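Local structure of teichoic acid D-alanine hydrolase (Staphylococcus aureus, 5ZH8) at residues 109-123 against 254-266. The protein removes D-alanyl esters from the wall and lipoteichoic acids of the cell envelope and affects the level of methicillin resistance. Residues are numbered along the deposited sequence; the frame is centred on the assembly and turned at random.
Sequences QDFEKGIKNTPNTMF and QPFKKYLAKGYAY
Glu112 OE1 takes two bonds from 254-266: Lys262 NZ arrives on its anti side at 2.7 Å, and Tyr264 OH donates on the syn side, the two oxygens 2.6 Å apart. A bend at chi3 (80°) brings the lysine ammonium across to that carboxylate, while a longer, weak salt bridge joins it to Asp110 OD1. The tyrosine hydroxyl also accepts from Phe111 N; giving and taking a bond would limit its rotation. The edge of Phe111 meets one face of Tyr264 in a T-shaped pair, planes at 87°.

Further along, the backbones pair. Met122 N donates to Tyr259 O (2.8 Å) and Met122 O accepts from Ala261 N (2.9 Å), a single beta bridge between Met122 and Leu260; Lys262 N reaches Gln109 O. From its side chain, extended with CG anti to its own N (chi1 175°), Gln109 sends NE2 to Lys258 O at 3.2 Å, the acceptor lying in its amide plane.

Apolar contacts flank the bridge. Asn120 CB sits over one face of Tyr259, its amide held by Ser63 and Leu65, and Met122 CE touches Phe256 CD1 at 3.6 Å.

Facing two carboxylates, Lys262 probably stays charged and favours ionised Glu112; with Tyr264 and the backbone bonds it ties the bulged 109-115 hairpin turn to the 254-266 segment within this beta-lactamase-family fold.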
ATOM      1  N   GLN A 109     -16.263   6.807   7.990  1.00 55.60           N
ATOM      2  CA  GLN A 109     -15.393   6.409   9.099  1.00 54.82           C
ATOM      3  C   GLN A 109     -15.514   4.907   9.339  1.00 56.38           C
ATOM      4  O   GLN A 109     -14.515   4.222   9.585  1.00 55.65           O
ATOM      5  CB  GLN A 109     -15.804   7.170  10.359  1.00 55.30           C
ATOM      6  CG  GLN A 109     -15.073   6.773  11.631  1.00 55.09           C
ATOM      7  CD  GLN A 109     -15.733   7.371  12.850  1.00 56.43           C
ATOM      8  OE1 GLN A 109     -16.009   8.571  12.885  1.00 56.28           O
ATOM      9  NE2 GLN A 109     -16.005   6.538  13.846  1.00 57.94           N
ATOM     10  N   ASP A 110     -16.750   4.418   9.291  1.00 58.67           N
ATOM     11  CA  ASP A 110     -17.048   3.001   9.409  1.00 60.87           C
ATOM     12  C   ASP A 110     -18.024   2.648   8.290  1.00 62.59           C
ATOM     13  O   ASP A 110     -19.167   3.108   8.292  1.00 64.11           O
ATOM     14  CB  ASP A 110     -17.659   2.708  10.780  1.00 62.99           C
ATOM     15  CG  ASP A 110     -17.998   1.225  10.983  1.00 65.64           C
ATOM     16  OD1 ASP A 110     -18.121   0.480   9.985  1.00 66.38           O
ATOM     17  OD2 ASP A 110     -18.143   0.805  12.150  1.00 67.10           O
ATOM     18  N   PHE A 111     -17.559   1.843   7.334  1.00 62.52           N
ATOM     19  CA  PHE A 111     -18.363   1.460   6.168  1.00 63.96           C
ATOM     20  C   PHE A 111     -19.444   0.453   6.512  1.00 67.22           C
ATOM     21  O   PHE A 111     -20.489   0.415   5.858  1.00 68.97           O
ATOM     22  CB  PHE A 111     -17.478   0.876   5.058  1.00 63.09           C
ATOM     23  CG  PHE A 111     -16.896   1.910   4.141  1.00 60.55           C
ATOM     24  CD1 PHE A 111     -17.668   2.453   3.123  1.00 60.89           C
ATOM     25  CD2 PHE A 111     -15.590   2.336   4.289  1.00 57.93           C
ATOM     26  CE1 PHE A 111     -17.150   3.409   2.272  1.00 58.88           C
ATOM     27  CE2 PHE A 111     -15.068   3.286   3.440  1.00 56.13           C
ATOM     28  CZ  PHE A 111     -15.846   3.823   2.430  1.00 56.54           C
ATOM     29  N   GLU A 112     -19.189  -0.354   7.535  1.00 68.39           N
ATOM     30  CA  GLU A 112     -20.108  -1.424   7.920  1.00 71.92           C
ATOM     31  C   GLU A 112     -21.337  -0.865   8.648  1.00 73.68           C
ATOM     32  O   GLU A 112     -22.460  -1.339   8.444  1.00 76.51           O
ATOM     33  CB  GLU A 112     -19.389  -2.462   8.787  1.00 72.81           C
ATOM     34  CG  GLU A 112     -18.384  -3.327   8.033  1.00 72.43           C
ATOM     35  CD  GLU A 112     -17.093  -2.602   7.671  1.00 69.09           C
ATOM     36  OE1 GLU A 112     -16.464  -1.997   8.568  1.00 67.33           O
ATOM     37  OE2 GLU A 112     -16.704  -2.652   6.482  1.00 68.31           O
ATOM     38  N   LYS A 113     -21.110   0.153   9.480  1.00 72.11           N
ATOM     39  CA  LYS A 113     -22.169   0.796  10.257  1.00 73.72           C
ATOM     40  C   LYS A 113     -22.679   2.079   9.604  1.00 72.13           C
ATOM     41  O   LYS A 113     -23.576   2.733  10.133  1.00 73.24           O
ATOM     42  CB  LYS A 113     -21.662   1.095  11.677  1.00 73.75           C
ATOM     43  CG  LYS A 113     -21.080  -0.117  12.402  1.00 75.16           C
ATOM     44  CD  LYS A 113     -22.152  -1.188  12.589  1.00 79.66           C
ATOM     45  CE  LYS A 113     -21.589  -2.514  13.087  1.00 81.49           C
ATOM     46  NZ  LYS A 113     -20.808  -3.232  12.038  1.00 80.61           N
ATOM     47  N   GLY A 114     -22.104   2.435   8.456  1.00 69.48           N
ATOM     48  CA  GLY A 114     -22.524   3.619   7.708  1.00 68.38           C
ATOM     49  C   GLY A 114     -22.218   4.952   8.374  1.00 66.56           C
ATOM     50  O   GLY A 114     -22.864   5.950   8.070  1.00 66.47           O
ATOM     51  N   ILE A 115     -21.233   4.974   9.273  1.00 65.02           N
ATOM     52  CA  ILE A 115     -20.870   6.189   9.993  1.00 63.74           C
ATOM     53  C   ILE A 115     -19.988   7.049   9.102  1.00 61.06           C
ATOM     54  O   ILE A 115     -18.903   6.623   8.704  1.00 59.20           O
ATOM     55  CB  ILE A 115     -20.089   5.876  11.285  1.00 63.32           C
ATOM     56  CG1 ILE A 115     -20.936   5.012  12.231  1.00 66.30           C
ATOM     57  CG2 ILE A 115     -19.629   7.168  11.973  1.00 61.78           C
ATOM     58  CD1 ILE A 115     -20.122   4.308  13.298  1.00 66.13           C
ATOM     59  N   LYS A 116     -20.454   8.256   8.799  1.00 61.37           N
ATOM     60  CA  LYS A 116     -19.700   9.182   7.952  1.00 59.33           C
ATOM     61  C   LYS A 116     -18.515   9.777   8.694  1.00 57.01           C
ATOM     62  O   LYS A 116     -18.556   9.913   9.904  1.00 57.61           O
ATOM     63  CB  LYS A 116     -20.607  10.302   7.428  1.00 60.63           C
ATOM     64  CG  LYS A 116     -21.585   9.840   6.354  1.00 62.60           C
ATOM     65  CD  LYS A 116     -21.751  10.897   5.272  1.00 62.62           C
ATOM     66  CE  LYS A 116     -22.594  10.402   4.103  1.00 64.47           C
ATOM     67  NZ  LYS A 116     -24.031  10.240   4.477  1.00 67.85           N
ATOM     68  N   ASN A 117     -17.460  10.115   7.956  1.00 55.01           N
ATOM     69  CA  ASN A 117     -16.322  10.869   8.508  1.00 53.01           C
ATOM     70  C   ASN A 117     -16.742  12.291   8.849  1.00 53.49           C
ATOM     71  O   ASN A 117     -17.314  12.990   8.017  1.00 54.42           O
ATOM     72  CB  ASN A 117     -15.160  10.934   7.513  1.00 50.88           C
ATOM     73  CG  ASN A 117     -14.342   9.660   7.479  1.00 50.32           C
ATOM     74  OD1 ASN A 117     -13.963   9.129   8.512  1.00 50.40           O
ATOM     75  ND2 ASN A 117     -14.041   9.181   6.282  1.00 50.32           N
ATOM     76  N   THR A 118     -16.457  12.713  10.072  1.00 53.43           N
ATOM     77  CA  THR A 118     -16.742  14.070  10.516  1.00 54.04           C
ATOM     78  C   THR A 118     -15.449  14.678  11.034  1.00 52.27           C
ATOM     79  O   THR A 118     -14.428  13.987  11.092  1.00 50.74           O
ATOM     80  CB  THR A 118     -17.796  14.060  11.631  1.00 56.52           C
ATOM     81  OG1 THR A 118     -17.278  13.374  12.772  1.00 56.38           O
ATOM     82  CG2 THR A 118     -19.048  13.352  11.169  1.00 58.67           C
ATOM     83  N   PRO A 119     -15.472  15.972  11.399  1.00 52.82           N
ATOM     84  CA  PRO A 119     -14.291  16.545  12.057  1.00 51.35           C
ATOM     85  C   PRO A 119     -13.940  15.861  13.382  1.00 51.53           C
ATOM     86  O   PRO A 119     -12.793  15.915  13.815  1.00 50.04           O
ATOM     87  CB  PRO A 119     -14.694  18.006  12.285  1.00 52.57           C
ATOM     88  CG  PRO A 119     -15.658  18.299  11.184  1.00 53.71           C
ATOM     89  CD  PRO A 119     -16.434  17.017  11.000  1.00 54.50           C
ATOM     90  N   ASN A 120     -14.920  15.215  14.007  1.00 53.81           N
ATOM     91  CA  ASN A 120     -14.693  14.451  15.237  1.00 54.59           C
ATOM     92  C   ASN A 120     -13.967  13.120  15.031  1.00 53.49           C
ATOM     93  O   ASN A 120     -13.407  12.576  15.984  1.00 53.75           O
ATOM     94  CB  ASN A 120     -16.014  14.202  15.967  1.00 57.54           C
ATOM     95  CG  ASN A 120     -16.273  15.223  17.044  1.00 59.12           C
ATOM     96  OD1 ASN A 120     -17.075  16.141  16.867  1.00 60.60           O
ATOM     97  ND2 ASN A 120     -15.564  15.088  18.166  1.00 59.11           N
ATOM     98  N   THR A 121     -13.979  12.600  13.806  1.00 52.73           N
ATOM     99  CA  THR A 121     -13.306  11.345  13.499  1.00 51.93           C
ATOM    100  C   THR A 121     -11.809  11.414  13.797  1.00 50.12           C
ATOM    101  O   THR A 121     -11.107  12.329  13.338  1.00 48.72           O
ATOM    102  CB  THR A 121     -13.473  10.964  12.023  1.00 51.52           C
ATOM    103  OG1 THR A 121     -14.864  10.954  11.686  1.00 53.73           O
ATOM    104  CG2 THR A 121     -12.879   9.592  11.755  1.00 51.23           C
ATOM    105  N   MET A 122     -11.336  10.433  14.560  1.00 50.45           N
ATOM    106  CA  MET A 122      -9.932  10.325  14.942  1.00 48.94           C
ATOM    107  C   MET A 122      -9.296   9.181  14.163  1.00 48.33           C
ATOM    108  O   MET A 122      -9.834   8.076  14.128  1.00 49.59           O
ATOM    109  CB  MET A 122      -9.817  10.065  16.446  1.00 49.87           C
ATOM    110  CG  MET A 122     -10.398  11.182  17.292  1.00 50.80           C
ATOM    111  SD  MET A 122     -10.820  10.711  18.973  1.00 53.28           S
ATOM    112  CE  MET A 122      -9.206  10.576  19.737  1.00 51.77           C
ATOM    113  N   PHE A 123      -8.152   9.455  13.547  1.00 46.73           N
ATOM    114  CA  PHE A 123      -7.477   8.488  12.688  1.00 46.49           C
ATOM    115  C   PHE A 123      -6.202   7.978  13.329  1.00 46.36           C
ATOM    116  O   PHE A 123      -5.516   8.717  14.018  1.00 45.63           O
ATOM    117  CB  PHE A 123      -7.136   9.126  11.341  1.00 45.04           C
ATOM    118  CG  PHE A 123      -8.339   9.561  10.565  1.00 45.37           C
ATOM    119  CD1 PHE A 123      -8.970  10.756  10.863  1.00 45.36           C
ATOM    120  CD2 PHE A 123      -8.846   8.772   9.550  1.00 45.95           C
ATOM    121  CE1 PHE A 123     -10.084  11.158  10.157  1.00 46.33           C
ATOM    122  CE2 PHE A 123      -9.962   9.172   8.843  1.00 46.72           C
ATOM    123  CZ  PHE A 123     -10.582  10.366   9.144  1.00 46.84           C
ATOM    124  N   GLN A 254     -11.791   4.693  26.397  1.00 70.38           N
ATOM    125  CA  GLN A 254     -13.233   4.438  26.252  1.00 72.66           C
ATOM    126  C   GLN A 254     -14.016   5.586  25.633  1.00 71.67           C
ATOM    127  O   GLN A 254     -14.757   5.374  24.679  1.00 71.72           O
ATOM    128  CB  GLN A 254     -13.863   4.067  27.608  1.00 76.45           C
ATOM    129  CG  GLN A 254     -13.511   2.677  28.088  1.00 78.40           C
ATOM    130  CD  GLN A 254     -14.011   1.595  27.152  1.00 79.39           C
ATOM    131  OE1 GLN A 254     -15.194   1.554  26.805  1.00 81.04           O
ATOM    132  NE2 GLN A 254     -13.108   0.710  26.738  1.00 78.63           N
ATOM    133  N   PRO A 255     -13.852   6.813  26.160  1.00 70.97           N
ATOM    134  CA  PRO A 255     -14.717   7.902  25.698  1.00 71.14           C
ATOM    135  C   PRO A 255     -14.553   8.263  24.225  1.00 68.80           C
ATOM    136  O   PRO A 255     -15.414   8.947  23.684  1.00 69.47           O
ATOM    137  CB  PRO A 255     -14.302   9.093  26.575  1.00 70.80           C
ATOM    138  CG  PRO A 255     -13.454   8.534  27.665  1.00 71.24           C
ATOM    139  CD  PRO A 255     -12.835   7.291  27.110  1.00 70.13           C
ATOM    140  N   PHE A 256     -13.469   7.808  23.590  1.00 66.64           N
ATOM    141  CA  PHE A 256     -13.177   8.140  22.198  1.00 64.47           C
ATOM    142  C   PHE A 256     -13.522   7.029  21.211  1.00 64.80           C
ATOM    143  O   PHE A 256     -13.411   7.246  20.016  1.00 63.51           O
ATOM    144  CB  PHE A 256     -11.689   8.495  22.039  1.00 61.75           C
ATOM    145  CG  PHE A 256     -11.213   9.558  22.985  1.00 61.68           C
ATOM    146  CD1 PHE A 256     -11.277  10.901  22.639  1.00 60.75           C
ATOM    147  CD2 PHE A 256     -10.701   9.217  24.233  1.00 62.73           C
ATOM    148  CE1 PHE A 256     -10.841  11.881  23.517  1.00 60.86           C
ATOM    149  CE2 PHE A 256     -10.268  10.192  25.118  1.00 62.63           C
ATOM    150  CZ  PHE A 256     -10.342  11.526  24.759  1.00 61.80           C
ATOM    151  N   LYS A 257     -13.937   5.856  21.691  1.00 67.16           N
ATOM    152  CA  LYS A 257     -14.219   4.705  20.806  1.00 67.80           C
ATOM    153  C   LYS A 257     -15.231   5.015  19.701  1.00 67.72           C
ATOM    154  O   LYS A 257     -15.106   4.532  18.576  1.00 66.46           O
ATOM    155  CB  LYS A 257     -14.693   3.494  21.618  1.00 71.04           C
ATOM    156  CG  LYS A 257     -13.572   2.767  22.338  1.00 71.27           C
ATOM    157  CD  LYS A 257     -14.053   1.460  22.953  1.00 74.78           C
ATOM    158  CE  LYS A 257     -12.977   0.856  23.840  1.00 75.11           C
ATOM    159  NZ  LYS A 257     -11.751   0.488  23.089  1.00 72.80           N
ATOM    160  N   LYS A 258     -16.221   5.832  20.040  1.00 69.24           N
ATOM    161  CA  LYS A 258     -17.233   6.326  19.101  1.00 69.96           C
ATOM    162  C   LYS A 258     -16.637   6.937  17.829  1.00 66.85           C
ATOM    163  O   LYS A 258     -17.227   6.844  16.759  1.00 66.76           O
ATOM    164  CB  LYS A 258     -18.060   7.402  19.808  1.00 71.96           C
ATOM    165  CG  LYS A 258     -19.504   7.543  19.366  1.00 74.66           C
ATOM    166  CD  LYS A 258     -20.214   8.621  20.185  1.00 76.86           C
ATOM    167  CE  LYS A 258     -20.065   8.395  21.692  1.00 78.91           C
ATOM    168  NZ  LYS A 258     -21.002   9.203  22.524  1.00 81.88           N
ATOM    169  N   TYR A 259     -15.477   7.576  17.960  1.00 64.35           N
ATOM    170  CA  TYR A 259     -14.890   8.378  16.893  1.00 61.74           C
ATOM    171  C   TYR A 259     -13.646   7.755  16.232  1.00 59.11           C
ATOM    172  O   TYR A 259     -13.082   8.330  15.296  1.00 56.84           O
ATOM    173  CB  TYR A 259     -14.569   9.779  17.439  1.00 61.14           C
ATOM    174  CG  TYR A 259     -15.804  10.562  17.877  1.00 63.81           C
ATOM    175  CD1 TYR A 259     -16.851  10.802  16.988  1.00 65.06           C
ATOM    176  CD2 TYR A 259     -15.925  11.061  19.172  1.00 65.49           C
ATOM    177  CE1 TYR A 259     -17.980  11.508  17.373  1.00 67.45           C
ATOM    178  CE2 TYR A 259     -17.054  11.772  19.566  1.00 67.98           C
ATOM    179  CZ  TYR A 259     -18.076  11.993  18.659  1.00 69.02           C
ATOM    180  OH  TYR A 259     -19.205  12.697  19.019  1.00 71.97           O
ATOM    181  N   LEU A 260     -13.234   6.577  16.692  1.00 59.31           N
ATOM    182  CA  LEU A 260     -12.026   5.941  16.166  1.00 57.67           C
ATOM    183  C   LEU A 260     -12.296   5.333  14.792  1.00 57.48           C
ATOM    184  O   LEU A 260     -13.111   4.426  14.662  1.00 60.08           O
ATOM    185  CB  LEU A 260     -11.492   4.884  17.146  1.00 58.70           C
ATOM    186  CG  LEU A 260     -10.439   5.297  18.201  1.00 57.74           C
ATOM    187  CD1 LEU A 260     -10.619   6.692  18.796  1.00 57.17           C
ATOM    188  CD2 LEU A 260     -10.378   4.246  19.298  1.00 59.67           C
ATOM    189  N   ALA A 261     -11.593   5.830  13.782  1.00 55.17           N
ATOM    190  CA  ALA A 261     -11.796   5.405  12.403  1.00 54.80           C
ATOM    191  C   ALA A 261     -11.300   3.992  12.146  1.00 55.34           C
ATOM    192  O   ALA A 261     -10.352   3.526  12.765  1.00 54.84           O
ATOM    193  CB  ALA A 261     -11.103   6.374  11.449  1.00 52.68           C
ATOM    194  N   LYS A 262     -11.956   3.326  11.207  1.00 56.61           N
ATOM    195  CA  LYS A 262     -11.550   2.012  10.743  1.00 57.54           C
ATOM    196  C   LYS A 262     -10.794   2.195   9.434  1.00 56.08           C
ATOM    197  O   LYS A 262     -11.198   2.988   8.585  1.00 55.04           O
ATOM    198  CB  LYS A 262     -12.778   1.121  10.529  1.00 60.13           C
ATOM    199  CG  LYS A 262     -13.659   0.991  11.762  1.00 62.08           C
ATOM    200  CD  LYS A 262     -14.951   0.227  11.489  1.00 64.74           C
ATOM    201  CE  LYS A 262     -14.743  -1.278  11.467  1.00 66.68           C
ATOM    202  NZ  LYS A 262     -16.018  -2.009  11.187  1.00 69.76           N
ATOM    203  N   GLY A 263      -9.695   1.465   9.283  1.00 56.25           N
ATOM    204  CA  GLY A 263      -8.877   1.525   8.076  1.00 55.59           C
ATOM    205  C   GLY A 263      -9.238   0.398   7.137  1.00 57.87           C
ATOM    206  O   GLY A 263      -9.660  -0.674   7.575  1.00 59.86           O
ATOM    207  N   TYR A 264      -9.067   0.635   5.840  1.00 57.96           N
ATOM    208  CA  TYR A 264      -9.490  -0.329   4.826  1.00 60.18           C
ATOM    209  C   TYR A 264      -8.459  -0.510   3.717  1.00 61.09           C
ATOM    210  O   TYR A 264      -7.701   0.405   3.389  1.00 58.79           O
ATOM    211  CB  TYR A 264     -10.824   0.104   4.224  1.00 59.99           C
ATOM    212  CG  TYR A 264     -11.957   0.120   5.217  1.00 60.56           C
ATOM    213  CD1 TYR A 264     -12.721  -1.017   5.441  1.00 62.93           C
ATOM    214  CD2 TYR A 264     -12.265   1.268   5.935  1.00 58.99           C
ATOM    215  CE1 TYR A 264     -13.764  -1.013   6.349  1.00 64.03           C
ATOM    216  CE2 TYR A 264     -13.303   1.280   6.853  1.00 60.14           C
ATOM    217  CZ  TYR A 264     -14.055   0.136   7.053  1.00 62.68           C
ATOM    218  OH  TYR A 264     -15.091   0.139   7.958  1.00 63.99           O
ATOM    219  N   ALA A 265      -8.447  -1.707   3.148  1.00 65.01           N
ATOM    220  CA  ALA A 265      -7.649  -1.994   1.973  1.00 67.19           C
ATOM    221  C   ALA A 265      -8.377  -3.013   1.097  1.00 71.66           C
ATOM    222  O   ALA A 265      -9.075  -3.873   1.623  1.00 73.83           O
ATOM    223  CB  ALA A 265      -6.288  -2.515   2.393  1.00 67.12           C
ATOM    224  N   TYR A 266      -8.258  -2.862  -0.223  1.00 74.33           N
ATOM    225  CA  TYR A 266      -8.664  -3.901  -1.172  1.00 79.03           C
ATOM    226  C   TYR A 266      -7.413  -4.706  -1.514  1.00 82.04           C
ATOM    227  O   TYR A 266      -6.512  -4.191  -2.183  1.00 81.95           O
ATOM    228  CB  TYR A 266      -9.177  -3.341  -2.505  1.00 79.35           C
ATOM    229  CG  TYR A 266     -10.217  -2.261  -2.450  1.00 78.35           C
ATOM    230  CD1 TYR A 266      -9.847  -0.924  -2.374  1.00 75.92           C
ATOM    231  CD2 TYR A 266     -11.571  -2.570  -2.520  1.00 80.17           C
ATOM    232  CE1 TYR A 266     -10.801   0.082  -2.350  1.00 75.27           C
ATOM    233  CE2 TYR A 266     -12.536  -1.572  -2.501  1.00 79.43           C
ATOM    234  CZ  TYR A 266     -12.145  -0.247  -2.415  1.00 77.13           C
ATOM    235  OH  TYR A 266     -13.098   0.750  -2.382  1.00 77.04           O
TER